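PDB 3SFT: protein-glutamate methylesterase/protein-glutamine glutaminase from Thermotoga maritima, which probably removes methyl groups from methylated glutamates of chemoreceptors and deamidates particular receptor glutamines in bacterial chemotaxis, the chain here being its catalytic domain. Local coordinates for residues 18-23 / 160-165; 24-29 / 57-62; 31-36 / 188-193; 118-123 / 144-149; 150-155 / 175-180. One frame throughout, in Å; residues are numbered along the deposited sequence.

Contact 1. Residues 18-23 / 160-165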
# COMPACT_ATOMS: atom_id res chain seq x y z
N GLY A 18 7.44 4.60 -8.53
CA GLY A 18 6.78 4.55 -7.23
C GLY A 18 7.24 5.63 -6.26
O GLY A 18 6.41 6.39 -5.76
N PRO A 19 8.55 5.71 -5.97
CA PRO A 19 9.10 6.71 -5.04
C PRO A 19 8.74 8.15 -5.40
O PRO A 19 8.47 8.96 -4.51
CB PRO A 19 10.60 6.45 -5.15
CG PRO A 19 10.65 4.96 -5.32
CD PRO A 19 9.58 4.73 -6.35
N ARG A 20 8.73 8.47 -6.69
CA ARG A 20 8.38 9.81 -7.15
C ARG A 20 6.93 10.17 -6.78
O ARG A 20 6.66 11.30 -6.36
CB ARG A 20 8.59 9.93 -8.66
CG ARG A 20 8.51 11.36 -9.17
CD ARG A 20 8.63 11.46 -10.69
NE ARG A 20 7.41 11.02 -11.35
CZ ARG A 20 6.76 11.71 -12.29
NH1 ARG A 20 7.21 12.89 -12.70
NH2 ARG A 20 5.66 11.21 -12.83
N SER A 21 6.01 9.23 -6.94
CA SER A 21 4.61 9.50 -6.61
C SER A 21 4.37 9.49 -5.11
O SER A 21 3.56 10.26 -4.60
CB SER A 21 3.68 8.52 -7.31
OG SER A 21 3.64 8.81 -8.69
N LEU A 22 5.09 8.63 -4.40
CA LEU A 22 4.98 8.54 -2.95
C LEU A 22 5.44 9.85 -2.30
O LEU A 22 4.95 10.22 -1.24
CB LEU A 22 5.79 7.35 -2.42
CG LEU A 22 5.17 5.97 -2.67
CD1 LEU A 22 6.20 4.88 -2.46
CD2 LEU A 22 3.98 5.78 -1.73
N ASP A 23 6.37 10.54 -2.96
CA ASP A 23 6.88 11.83 -2.48
C ASP A 23 5.78 12.87 -2.45
O ASP A 23 5.87 13.84 -1.70
CB ASP A 23 8.01 12.35 -3.37
CG ASP A 23 9.32 11.63 -3.16
OD1 ASP A 23 9.48 10.92 -2.15
OD2 ASP A 23 10.21 11.80 -4.02
N THR A 160 0.22 11.78 -13.17
CA THR A 160 1.41 11.68 -12.33
C THR A 160 2.19 10.37 -12.41
O THR A 160 3.21 10.22 -11.74
CB THR A 160 1.06 12.01 -10.87
OG1 THR A 160 -0.03 11.18 -10.43
CG2 THR A 160 0.64 13.47 -10.74
N CYS A 161 1.73 9.43 -13.23
CA CYS A 161 2.40 8.14 -13.38
C CYS A 161 3.58 8.17 -14.34
O CYS A 161 3.56 8.88 -15.35
CB CYS A 161 1.44 7.07 -13.89
SG CYS A 161 0.13 6.53 -12.79
N VAL A 162 4.60 7.38 -14.03
CA VAL A 162 5.74 7.25 -14.92
C VAL A 162 5.27 6.16 -15.90
O VAL A 162 5.42 6.30 -17.12
CB VAL A 162 7.01 6.82 -14.17
CG1 VAL A 162 8.13 6.56 -15.16
CG2 VAL A 162 7.43 7.94 -13.22
N VAL A 163 4.62 5.13 -15.35
CA VAL A 163 4.07 4.02 -16.13
C VAL A 163 2.62 3.78 -15.68
O VAL A 163 2.37 3.41 -14.53
CB VAL A 163 4.89 2.71 -15.98
CG1 VAL A 163 4.20 1.59 -16.72
CG2 VAL A 163 6.29 2.89 -16.54
N PHE A 164 1.68 4.01 -16.58
CA PHE A 164 0.26 3.84 -16.29
C PHE A 164 -0.16 2.41 -16.59
O PHE A 164 -0.97 2.18 -17.48
CB PHE A 164 -0.54 4.83 -17.14
CG PHE A 164 -1.99 4.94 -16.75
CD1 PHE A 164 -2.36 5.19 -15.43
CD2 PHE A 164 -2.99 4.86 -17.72
CE1 PHE A 164 -3.69 5.36 -15.08
CE2 PHE A 164 -4.33 5.03 -17.38
CZ PHE A 164 -4.68 5.28 -16.06
N GLY A 165 0.43 1.45 -15.89
CA GLY A 165 0.08 0.06 -16.11
C GLY A 165 -0.73 -0.49 -14.96
O GLY A 165 -1.88 -0.89 -15.15
O HOH W 1 4.05 11.95 -15.03
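Arg20 reaches out of helix 18-22 to the backbone of Thr160 and Cys161 and the side chain of Val162, and has more surface buried here than any other residue. Its CG lies trans to the backbone nitrogen (chi1 -169°), and a bend at chi3 (74°) then turns the guanidinium to the loop. NH2 stands 2.9 Å from Thr160 O, but the N-H points well off the oxygen, at 117°, so this hydrogen bond is weak. Water makes a second link: the same NH2 donates to a water 2.8 Å away, in the guanidinium plane at its edge, and that water donates to Cys161 O. Val162 brings the apolar part, its CG2 approaching the guanidinium obliquely, 3.6 Å from Arg20 NE. Thr160 is held from elsewhere too. Its OG1 and Ser21 OG both hydrogen-bond to OE2 of Glu156, so one carboxylate oxygen ties the helix to the loop, although Ser21 and Thr160 make no bond with each other. The contact joins the helix that follows strand 9-14 to the loop that follows strand 152-156, in a doubly wound alpha/beta fold; the Val162 side chain lies about 9 Å from that of Ser15, the predicted active-site serine.

Contact 2. Residues 24-29 / 57-62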
# COMPACT_ATOMS: atom_id res chain seq x y z
N MET A 24 4.78 12.70 -3.32
CA MET A 24 3.65 13.62 -3.39
C MET A 24 2.53 13.20 -2.44
O MET A 24 1.56 13.93 -2.25
CB MET A 24 3.08 13.65 -4.82
CG MET A 24 4.01 14.16 -5.90
SD MET A 24 3.17 14.26 -7.52
CE MET A 24 4.01 12.95 -8.41
N ILE A 25 2.67 12.02 -1.83
CA ILE A 25 1.64 11.48 -0.94
C ILE A 25 2.01 11.45 0.54
O ILE A 25 1.43 12.18 1.35
CB ILE A 25 1.23 10.05 -1.36
CG1 ILE A 25 0.81 10.03 -2.83
CG2 ILE A 25 0.08 9.55 -0.49
CD1 ILE A 25 0.50 8.64 -3.35
N ILE A 26 2.95 10.58 0.89
CA ILE A 26 3.39 10.39 2.27
C ILE A 26 3.79 11.66 3.04
O ILE A 26 3.35 11.86 4.17
CB ILE A 26 4.50 9.32 2.35
CG1 ILE A 26 4.02 8.03 1.68
CG2 ILE A 26 4.91 9.06 3.81
CD1 ILE A 26 2.72 7.48 2.25
N PRO A 27 4.63 12.53 2.43
CA PRO A 27 5.05 13.76 3.11
C PRO A 27 3.90 14.73 3.40
O PRO A 27 4.05 15.61 4.24
CB PRO A 27 6.04 14.37 2.12
CG PRO A 27 6.60 13.17 1.41
CD PRO A 27 5.36 12.36 1.16
N ASN A 28 2.77 14.55 2.72
CA ASN A 28 1.62 15.43 2.89
C ASN A 28 0.51 14.89 3.80
O ASN A 28 -0.65 15.28 3.68
CB ASN A 28 1.06 15.83 1.53
CG ASN A 28 2.11 16.49 0.63
OD1 ASN A 28 2.21 16.18 -0.56
ND2 ASN A 28 2.91 17.38 1.20
N LEU A 29 0.88 13.97 4.69
CA LEU A 29 -0.08 13.40 5.63
C LEU A 29 0.33 13.83 7.04
O LEU A 29 1.52 13.89 7.36
CB LEU A 29 -0.11 11.87 5.52
CG LEU A 29 -0.73 11.33 4.23
CD1 LEU A 29 -0.61 9.81 4.19
CD2 LEU A 29 -2.19 11.74 4.13
N SER A 57 12.57 11.10 6.08
CA SER A 57 13.24 12.40 6.13
C SER A 57 12.36 13.59 5.77
O SER A 57 12.58 14.70 6.24
CB SER A 57 14.48 12.41 5.23
OG SER A 57 15.47 11.53 5.73
N THR A 58 11.35 13.35 4.94
CA THR A 58 10.46 14.42 4.49
C THR A 58 9.04 14.34 5.05
O THR A 58 8.21 15.19 4.71
CB THR A 58 10.37 14.42 2.95
OG1 THR A 58 9.93 13.13 2.51
CG2 THR A 58 11.73 14.73 2.33
N SER A 59 8.77 13.36 5.91
CA SER A 59 7.41 13.19 6.45
C SER A 59 7.28 13.37 7.96
O SER A 59 8.25 13.23 8.71
CB SER A 59 6.88 11.80 6.09
OG SER A 59 7.04 11.51 4.71
N GLU A 60 6.06 13.69 8.40
CA GLU A 60 5.77 13.85 9.82
C GLU A 60 5.51 12.46 10.41
O GLU A 60 5.79 12.22 11.58
CB GLU A 60 4.57 14.77 10.04
CG GLU A 60 4.91 16.25 9.90
CD GLU A 60 6.04 16.68 10.82
OE1 GLU A 60 5.84 16.70 12.06
OE2 GLU A 60 7.15 16.99 10.31
N LEU A 61 4.98 11.57 9.58
CA LEU A 61 4.71 10.19 9.99
C LEU A 61 6.05 9.46 10.09
O LEU A 61 7.01 9.83 9.43
CB LEU A 61 3.83 9.48 8.95
CG LEU A 61 2.37 9.90 8.78
CD1 LEU A 61 1.80 9.31 7.50
CD2 LEU A 61 1.55 9.47 9.99
N THR A 62 6.10 8.43 10.93
CA THR A 62 7.33 7.67 11.08
C THR A 62 7.36 6.57 10.02
O THR A 62 6.52 5.67 10.03
CB THR A 62 7.45 7.04 12.48
OG1 THR A 62 7.41 8.09 13.46
CG2 THR A 62 8.75 6.27 12.62
O HOH W 2 3.81 12.65 6.99
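Ile26 O, Leu29 O and Leu61 N all grip one water, which bridges the two segments. It donates to Leu29 O at 2.6 Å and to Ile26 O at 3.0 Å, and it accepts from Leu61 N, 3.0 Å away. No direct hydrogen bond crosses between 24-29 and 57-62; away from the water, carbon packs on carbon or on hydroxyl and carbonyl oxygens. Ser59 points at the short 3-10 turn of 26-27. Its OG, placed beside its own backbone nitrogen (chi1 -49°), lies 3.4 Å from Pro27 CA and equally near Ile26 CG2, while its hydrogen bond goes back to Leu55 O in helix 48-58. Pro27 and Thr58 run side by side and point the same way, with the ring carbon CG of Pro27 3.5 Å from Thr58 OG1. Further along, Leu61 CD1 meets Leu29 CB at 3.8 Å. Both leucines also touch Ile37 of strand 37-41, so this end of the contact belongs to the hydrophobic interior. The proline nitrogen has no hydrogen to give, and the serine hydroxyl is engaged with the preceding helix; polar cohesion between the segments therefore rests on the bridging water, and the rest on van der Waals fit.

Contact 3. Residues 31-36 / 188-193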
# COMPACT_ATOMS: atom_id res chain seq x y z
N LYS A 31 0.99 13.93 11.15
CA LYS A 31 1.62 13.02 12.10
C LYS A 31 0.57 12.17 12.82
O LYS A 31 0.82 11.01 13.14
CB LYS A 31 2.44 13.82 13.12
CG LYS A 31 3.17 12.98 14.15
CD LYS A 31 3.94 13.85 15.13
CE LYS A 31 4.66 13.00 16.16
NZ LYS A 31 5.38 13.83 17.17
N ASN A 32 -0.61 12.75 13.05
CA ASN A 32 -1.69 12.04 13.74
C ASN A 32 -2.67 11.27 12.83
O ASN A 32 -3.80 11.01 13.23
CB ASN A 32 -2.47 13.02 14.63
CG ASN A 32 -3.26 14.05 13.84
OD1 ASN A 32 -3.19 14.11 12.60
ND2 ASN A 32 -4.02 14.88 14.54
N PHE A 33 -2.24 10.95 11.60
CA PHE A 33 -3.08 10.19 10.67
C PHE A 33 -3.48 8.92 11.42
O PHE A 33 -2.63 8.11 11.79
CB PHE A 33 -2.29 9.85 9.40
CG PHE A 33 -3.13 9.31 8.28
CD1 PHE A 33 -4.01 10.14 7.60
CD2 PHE A 33 -3.05 7.97 7.92
CE1 PHE A 33 -4.80 9.65 6.57
CE2 PHE A 33 -3.83 7.47 6.88
CZ PHE A 33 -4.71 8.31 6.21
N PRO A 34 -4.79 8.74 11.67
CA PRO A 34 -5.42 7.62 12.39
C PRO A 34 -5.36 6.20 11.84
O PRO A 34 -5.78 5.26 12.52
CB PRO A 34 -6.86 8.10 12.53
CG PRO A 34 -7.09 8.82 11.25
CD PRO A 34 -5.82 9.64 11.12
N ALA A 35 -4.85 6.02 10.62
CA ALA A 35 -4.78 4.68 10.05
C ALA A 35 -3.36 4.31 9.68
O ALA A 35 -2.62 5.12 9.13
CB ALA A 35 -5.68 4.58 8.82
N PRO A 36 -2.94 3.08 10.02
CA PRO A 36 -1.57 2.67 9.67
C PRO A 36 -1.48 2.57 8.14
O PRO A 36 -2.48 2.29 7.48
CB PRO A 36 -1.44 1.31 10.34
CG PRO A 36 -2.85 0.81 10.40
CD PRO A 36 -3.62 2.03 10.79
N LYS A 188 -7.58 13.00 -0.37
CA LYS A 188 -8.67 12.04 -0.40
C LYS A 188 -8.57 11.09 0.80
O LYS A 188 -9.57 10.78 1.43
CB LYS A 188 -8.67 11.26 -1.72
CG LYS A 188 -9.77 10.22 -1.85
CD LYS A 188 -11.16 10.80 -1.62
CE LYS A 188 -11.54 11.81 -2.69
NZ LYS A 188 -12.94 12.29 -2.50
N LEU A 189 -7.35 10.66 1.11
CA LEU A 189 -7.12 9.76 2.24
C LEU A 189 -7.55 10.42 3.55
O LEU A 189 -8.22 9.79 4.37
CB LEU A 189 -5.65 9.33 2.33
CG LEU A 189 -5.15 8.38 1.23
CD1 LEU A 189 -3.67 8.04 1.45
CD2 LEU A 189 -6.00 7.11 1.21
N ILE A 190 -7.19 11.69 3.71
CA ILE A 190 -7.54 12.45 4.91
C ILE A 190 -9.05 12.53 5.11
O ILE A 190 -9.53 12.48 6.24
CB ILE A 190 -6.90 13.86 4.88
CG1 ILE A 190 -5.39 13.75 5.08
CG2 ILE A 190 -7.50 14.76 5.98
CD1 ILE A 190 -4.64 15.03 4.83
N GLU A 191 -9.82 12.63 4.02
CA GLU A 191 -11.26 12.70 4.17
C GLU A 191 -11.97 11.34 4.24
O GLU A 191 -13.11 11.26 4.69
CB GLU A 191 -11.90 13.63 3.12
CG GLU A 191 -11.56 13.34 1.68
CD GLU A 191 -12.19 14.35 0.72
OE1 GLU A 191 -11.93 15.57 0.88
OE2 GLU A 191 -12.93 13.94 -0.19
N LEU A 192 -11.28 10.28 3.85
CA LEU A 192 -11.88 8.94 3.91
C LEU A 192 -11.72 8.30 5.29
O LEU A 192 -12.58 7.52 5.70
CB LEU A 192 -11.28 8.01 2.85
CG LEU A 192 -11.57 8.28 1.37
CD1 LEU A 192 -10.92 7.19 0.54
CD2 LEU A 192 -13.06 8.33 1.10
N VAL A 193 -10.64 8.61 5.99
CA VAL A 193 -10.40 8.04 7.32
C VAL A 193 -11.10 8.84 8.43
O VAL A 193 -10.42 9.35 9.36
CB VAL A 193 -8.88 7.86 7.61
CG1 VAL A 193 -8.29 6.83 6.67
CG2 VAL A 193 -8.14 9.18 7.46
OXT VAL A 193 -12.35 8.95 8.38
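Phe33 and Val193 interlock where the loop ahead of strand 37-41 meets the last turn of helix 185-192. The Phe33 ring is the main bump. With CG trans to the backbone nitrogen (chi1 -169°) the ring projects at the helix and enters a shallow hollow walled by Leu189, Ile190 and Val193. Its CE1 corner makes the shortest contact: Val193 CG2 is 3.5 Å from it, and Leu189 O and Ile190 N lie at the ring edge, near its plane. The neighbouring atom, Phe33 CZ, sits 4.1 Å from Leu189 CB. Phe33 CZ is also 3.9 Å from Val193 CG1, so both valine methyls bear on one end of the ring. The two side chains cross at about a right angle.

Val193 is in turn a bump that fills a hollow in the loop. Its isopropyl group fits among Phe33, Pro34 and Ala35, with CG2 3.9 Å from Pro34 CG and CG1 4.1 Å from Ala35 CB. No hydrogen bond crosses; the two sides meet by apolar van der Waals fit. Val193 is the C-terminal residue, and it also touches Ile128 of strand 127-131, while Leu61 comes against Phe33 from the loop that follows helix 48-58. The result is a C-terminal helix lying over the central parallel sheet of a doubly wound alpha/beta domain, its last turn packed against the loop that leads into strand 37-41.

Contact 4. Residues 118-123 / 144-149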
# COMPACT_ATOMS: atom_id res chain seq x y z
N LYS A 118 -4.53 -10.30 2.57
CA LYS A 118 -4.54 -10.40 4.02
C LYS A 118 -5.24 -9.22 4.68
O LYS A 118 -6.12 -9.42 5.52
CB LYS A 118 -3.12 -10.56 4.56
CG LYS A 118 -2.44 -11.85 4.14
CD LYS A 118 -3.34 -13.05 4.45
CE LYS A 118 -2.71 -14.35 4.00
NZ LYS A 118 -2.42 -14.35 2.54
N ALA A 119 -4.91 -7.99 4.26
CA ALA A 119 -5.52 -6.79 4.84
C ALA A 119 -7.03 -6.74 4.68
O ALA A 119 -7.75 -6.46 5.63
CB ALA A 119 -4.89 -5.53 4.26
N ALA A 120 -7.51 -7.04 3.48
CA ALA A 120 -8.93 -7.03 3.18
C ALA A 120 -9.73 -8.00 4.05
O ALA A 120 -10.80 -7.67 4.54
CB ALA A 120 -9.16 -7.35 1.71
N GLU A 121 -9.19 -9.20 4.24
CA GLU A 121 -9.84 -10.22 5.04
C GLU A 121 -9.98 -9.79 6.50
O GLU A 121 -10.96 -10.15 7.17
CB GLU A 121 -9.06 -11.52 4.94
CG GLU A 121 -9.90 -12.78 5.07
CD GLU A 121 -9.17 -14.03 4.57
OE1 GLU A 121 -8.43 -13.93 3.56
OE2 GLU A 121 -9.35 -15.10 5.19
N ILE A 122 -9.02 -9.01 6.99
CA ILE A 122 -9.03 -8.52 8.36
C ILE A 122 -9.85 -7.25 8.55
O ILE A 122 -10.73 -7.19 9.40
CB ILE A 122 -7.59 -8.24 8.87
CG1 ILE A 122 -6.76 -9.52 8.88
CG2 ILE A 122 -7.63 -7.62 10.26
CD1 ILE A 122 -5.32 -9.30 9.29
N TYR A 123 -9.53 -6.23 7.76
CA TYR A 123 -10.21 -4.94 7.85
C TYR A 123 -11.52 -4.83 7.07
O TYR A 123 -12.32 -3.93 7.34
CB TYR A 123 -9.25 -3.82 7.44
CG TYR A 123 -8.10 -3.62 8.41
CD1 TYR A 123 -8.15 -2.64 9.39
CD2 TYR A 123 -6.96 -4.42 8.33
CE1 TYR A 123 -7.09 -2.45 10.28
CE2 TYR A 123 -5.90 -4.24 9.21
CZ TYR A 123 -5.97 -3.26 10.18
OH TYR A 123 -4.91 -3.09 11.05
N PHE A 144 -9.59 -6.51 -6.28
CA PHE A 144 -10.79 -7.34 -6.37
C PHE A 144 -11.22 -7.74 -4.95
O PHE A 144 -12.38 -7.58 -4.58
CB PHE A 144 -10.51 -8.60 -7.20
CG PHE A 144 -11.44 -9.74 -6.90
CD1 PHE A 144 -12.78 -9.69 -7.30
CD2 PHE A 144 -11.01 -10.83 -6.15
CE1 PHE A 144 -13.66 -10.71 -6.95
CE2 PHE A 144 -11.89 -11.85 -5.80
CZ PHE A 144 -13.22 -11.79 -6.20
N LYS A 145 -10.27 -8.26 -4.18
CA LYS A 145 -10.53 -8.68 -2.80
C LYS A 145 -11.05 -7.54 -1.94
O LYS A 145 -12.01 -7.71 -1.19
CB LYS A 145 -9.26 -9.26 -2.16
CG LYS A 145 -9.21 -10.80 -2.12
CD LYS A 145 -8.93 -11.42 -3.49
CE LYS A 145 -7.50 -11.15 -3.98
NZ LYS A 145 -6.47 -12.05 -3.38
N VAL A 146 -10.42 -6.37 -2.07
CA VAL A 146 -10.82 -5.18 -1.32
C VAL A 146 -12.27 -4.85 -1.61
O VAL A 146 -13.06 -4.65 -0.68
CB VAL A 146 -9.90 -3.97 -1.65
CG1 VAL A 146 -10.45 -2.69 -1.03
CG2 VAL A 146 -8.49 -4.23 -1.13
N LYS A 147 -12.63 -4.81 -2.89
CA LYS A 147 -14.01 -4.51 -3.26
C LYS A 147 -14.97 -5.60 -2.81
O LYS A 147 -16.08 -5.30 -2.37
CB LYS A 147 -14.13 -4.27 -4.78
CG LYS A 147 -13.38 -3.04 -5.30
CD LYS A 147 -13.68 -1.78 -4.48
CE LYS A 147 -15.17 -1.50 -4.39
NZ LYS A 147 -15.42 -0.25 -3.62
N PHE A 148 -14.54 -6.85 -2.91
CA PHE A 148 -15.36 -8.00 -2.49
C PHE A 148 -15.77 -7.84 -1.01
O PHE A 148 -16.87 -8.25 -0.63
CB PHE A 148 -14.59 -9.31 -2.69
CG PHE A 148 -15.37 -10.55 -2.33
CD1 PHE A 148 -16.26 -11.11 -3.24
CD2 PHE A 148 -15.23 -11.14 -1.07
CE1 PHE A 148 -17.00 -12.26 -2.91
CE2 PHE A 148 -15.96 -12.28 -0.73
CZ PHE A 148 -16.85 -12.84 -1.65
N TYR A 149 -14.91 -7.22 -0.21
CA TYR A 149 -15.18 -7.01 1.20
C TYR A 149 -15.74 -5.62 1.53
O TYR A 149 -15.79 -5.22 2.70
CB TYR A 149 -13.93 -7.29 2.04
CG TYR A 149 -13.64 -8.76 2.20
CD1 TYR A 149 -14.52 -9.58 2.90
CD2 TYR A 149 -12.50 -9.34 1.65
CE1 TYR A 149 -14.28 -10.94 3.05
CE2 TYR A 149 -12.25 -10.70 1.79
CZ TYR A 149 -13.14 -11.50 2.49
OH TYR A 149 -12.90 -12.84 2.64
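Two helices that flank the parallel sheet of this doubly wound alpha/beta domain, 112-123 and 140-148, pack at Ala120 and Val146, the nearest CA pair of segments 118-123 and 144-149; strand 127-131 lies between them in the chain. The small side chain lets the backbones come near, with Ala120 CA and Val146 CA 5.2 Å apart. Ala120 CB rests against the neighbouring helix itself, 4.1 Å from Val146 CA and 4.3 Å from Val146 CG2, and Lys145 CB borders it too. On the sheet side, Val146 also packs on Val153 of strand 152-156, and Ala119 on Val11 of strand 9-14.

Tyr149, the first residue to leave helical geometry after 140-148, closes the outer side of the groove. With CG beside the backbone nitrogen (chi1 -76°), its ring turns back to helix 112-123. Ala120 O approaches it obliquely, 3.7 Å from CD2, and Ala120 CB lies 3.9 Å from the same carbon. One face of the ring is covered by Glu121 CA; the opposite face takes Phe148 CD2, 4.0 Å above the plane and over its centre. If an alanine stood here, the ring between Glu121 and Phe148 would be missing, which would probably open a gap beside Ala120 and set the Phe148 ring freer to turn. No hydrogen bond crosses the pair. Glu121 runs alongside Tyr149, pointing the same way, its carboxylate plane 22° from the ring plane and its CG 3.9 Å from Tyr149 OH.

Contact 5. Residues 150-155 / 175-180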
# COMPACT_ATOMS: atom_id res chain seq x y z
N GLY A 150 -16.16 -4.88 0.51
CA GLY A 150 -16.73 -3.57 0.74
C GLY A 150 -15.74 -2.44 1.00
O GLY A 150 -16.14 -1.36 1.42
N GLY A 151 -14.46 -2.70 0.75
CA GLY A 151 -13.45 -1.68 0.94
C GLY A 151 -13.48 -0.62 -0.15
O GLY A 151 -14.34 -0.65 -1.04
N THR A 152 -12.50 0.27 -0.12
CA THR A 152 -12.40 1.37 -1.07
C THR A 152 -11.07 1.31 -1.85
O THR A 152 -10.02 1.03 -1.27
CB THR A 152 -12.51 2.73 -0.34
OG1 THR A 152 -13.81 2.83 0.28
CG2 THR A 152 -12.31 3.89 -1.30
N VAL A 153 -11.13 1.63 -3.14
CA VAL A 153 -9.94 1.58 -3.98
C VAL A 153 -9.63 2.88 -4.71
O VAL A 153 -10.51 3.52 -5.29
CB VAL A 153 -10.05 0.43 -5.01
CG1 VAL A 153 -8.86 0.45 -5.96
CG2 VAL A 153 -10.17 -0.90 -4.30
N ILE A 154 -8.36 3.28 -4.67
CA ILE A 154 -7.90 4.48 -5.33
C ILE A 154 -6.80 4.11 -6.33
O ILE A 154 -5.85 3.41 -5.99
CB ILE A 154 -7.32 5.50 -4.33
CG1 ILE A 154 -8.41 5.96 -3.36
CG2 ILE A 154 -6.75 6.70 -5.06
CD1 ILE A 154 -7.87 6.77 -2.18
N ALA A 155 -6.97 4.55 -7.57
CA ALA A 155 -5.98 4.29 -8.61
C ALA A 155 -5.34 5.61 -9.00
O ALA A 155 -6.03 6.63 -9.08
CB ALA A 155 -6.63 3.65 -9.82
N TYR A 175 -12.59 -1.71 -10.71
CA TYR A 175 -12.34 -1.73 -9.27
C TYR A 175 -12.00 -0.39 -8.62
O TYR A 175 -11.99 -0.29 -7.39
CB TYR A 175 -11.24 -2.73 -8.92
CG TYR A 175 -11.55 -4.16 -9.30
CD1 TYR A 175 -12.86 -4.65 -9.28
CD2 TYR A 175 -10.53 -5.04 -9.68
CE1 TYR A 175 -13.15 -5.96 -9.62
CE2 TYR A 175 -10.81 -6.35 -10.03
CZ TYR A 175 -12.12 -6.81 -10.00
OH TYR A 175 -12.40 -8.11 -10.33
N ALA A 176 -11.73 0.62 -9.43
CA ALA A 176 -11.38 1.93 -8.90
C ALA A 176 -12.57 2.80 -8.52
O ALA A 176 -13.47 3.02 -9.32
CB ALA A 176 -10.46 2.68 -9.87
N ASP A 177 -12.58 3.28 -7.28
CA ASP A 177 -13.64 4.16 -6.81
C ASP A 177 -13.21 5.59 -7.10
O ASP A 177 -14.04 6.47 -7.29
CB ASP A 177 -13.88 3.99 -5.31
CG ASP A 177 -14.38 2.61 -4.94
OD1 ASP A 177 -15.45 2.21 -5.44
OD2 ASP A 177 -13.69 1.93 -4.16
N TYR A 178 -11.89 5.80 -7.14
CA TYR A 178 -11.30 7.10 -7.41
C TYR A 178 -10.07 6.96 -8.30
O TYR A 178 -9.30 6.00 -8.17
CB TYR A 178 -10.86 7.79 -6.11
CG TYR A 178 -11.97 7.99 -5.10
CD1 TYR A 178 -12.86 9.06 -5.21
CD2 TYR A 178 -12.13 7.10 -4.04
CE1 TYR A 178 -13.89 9.24 -4.29
CE2 TYR A 178 -13.15 7.27 -3.11
CZ TYR A 178 -14.03 8.34 -3.24
OH TYR A 178 -15.05 8.49 -2.33
N VAL A 179 -9.92 7.89 -9.23
CA VAL A 179 -8.77 7.93 -10.13
C VAL A 179 -8.23 9.33 -9.87
O VAL A 179 -8.84 10.32 -10.27
CB VAL A 179 -9.19 7.77 -11.61
CG1 VAL A 179 -7.95 7.82 -12.50
CG2 VAL A 179 -9.92 6.44 -11.80
N LEU A 180 -7.11 9.41 -9.16
CA LEU A 180 -6.55 10.70 -8.78
C LEU A 180 -5.06 10.87 -9.00
O LEU A 180 -4.29 9.92 -8.83
CB LEU A 180 -6.83 10.95 -7.30
CG LEU A 180 -8.26 10.90 -6.77
CD1 LEU A 180 -8.23 10.68 -5.27
CD2 LEU A 180 -8.99 12.19 -7.11
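Tyr178 sets its ring beside strand 152-156, with Thr152 CG2 in the ring plane at the edge, 3.9 Å from CE2. Ile154 CG1 comes to CD2 of the same ring obliquely, and Lys188 of helix 185-192 touches it as well. The second flat group is the Asp177 carboxylate. CG lies beside the residue's own backbone nitrogen, which carries OD2 to Val153 N; that N-H meets the anti lone pair of OD2 at 2.8 Å and 164°. The same OD2 also forms a salt bridge with Lys147, so a backbone amide and a lysine share one oxygen. A leucine in its place has no side-chain oxygen to offer, and Val153 N would probably be left without its acceptor and Lys147 without its counter-charge.

Val153 O is doubly held, accepting from Asp177 N at 2.9 Å and from Tyr178 N at 3.2 Å, the latter in the carbonyl plane. Regular parallel pairing then takes over. Ala155 N points almost straight at Tyr178 O (2.8 Å, 178°), and Leu180 N bonds to Ala155 O at 3.0 Å, so Ala155 straddles Val179. On the face opposite Tyr178, Ala155 CB meets Ala176 CB at 4.0 Å, under Ile171 of helix 166-172. The axes of the two short strands run in the same direction, 28° apart. This is the strand pair of a beta-alpha-beta crossover, strand 152-156, helix 166-172 and strand 178-180, which places 178-180 at one border of the seven-stranded parallel sheet.

In the fold
Contact 5 is the strand pairing of the five, built mainly on backbone hydrogen bonds, with one to a carboxylate, at one border of the sheet; the others pack elements around that sheet. Contacts 3 and 4 are apolar, without a hydrogen bond across; contacts 1 and 2 each use a bridging water, in the first where helix meets loop, alongside a weak direct bond. None is wholly buried: each mixes interior residues with exposed ones. Contacts 4 and 5 are tied directly, by the salt bridge of Lys147 with Asp177, while Lys188 and Leu189 of contact 3 pack on Ile154 of contact 5. Contacts 2 and 3 share the region of Leu61 and Phe33. Contacts 1 and 4 lie on opposite sides of the domain centre.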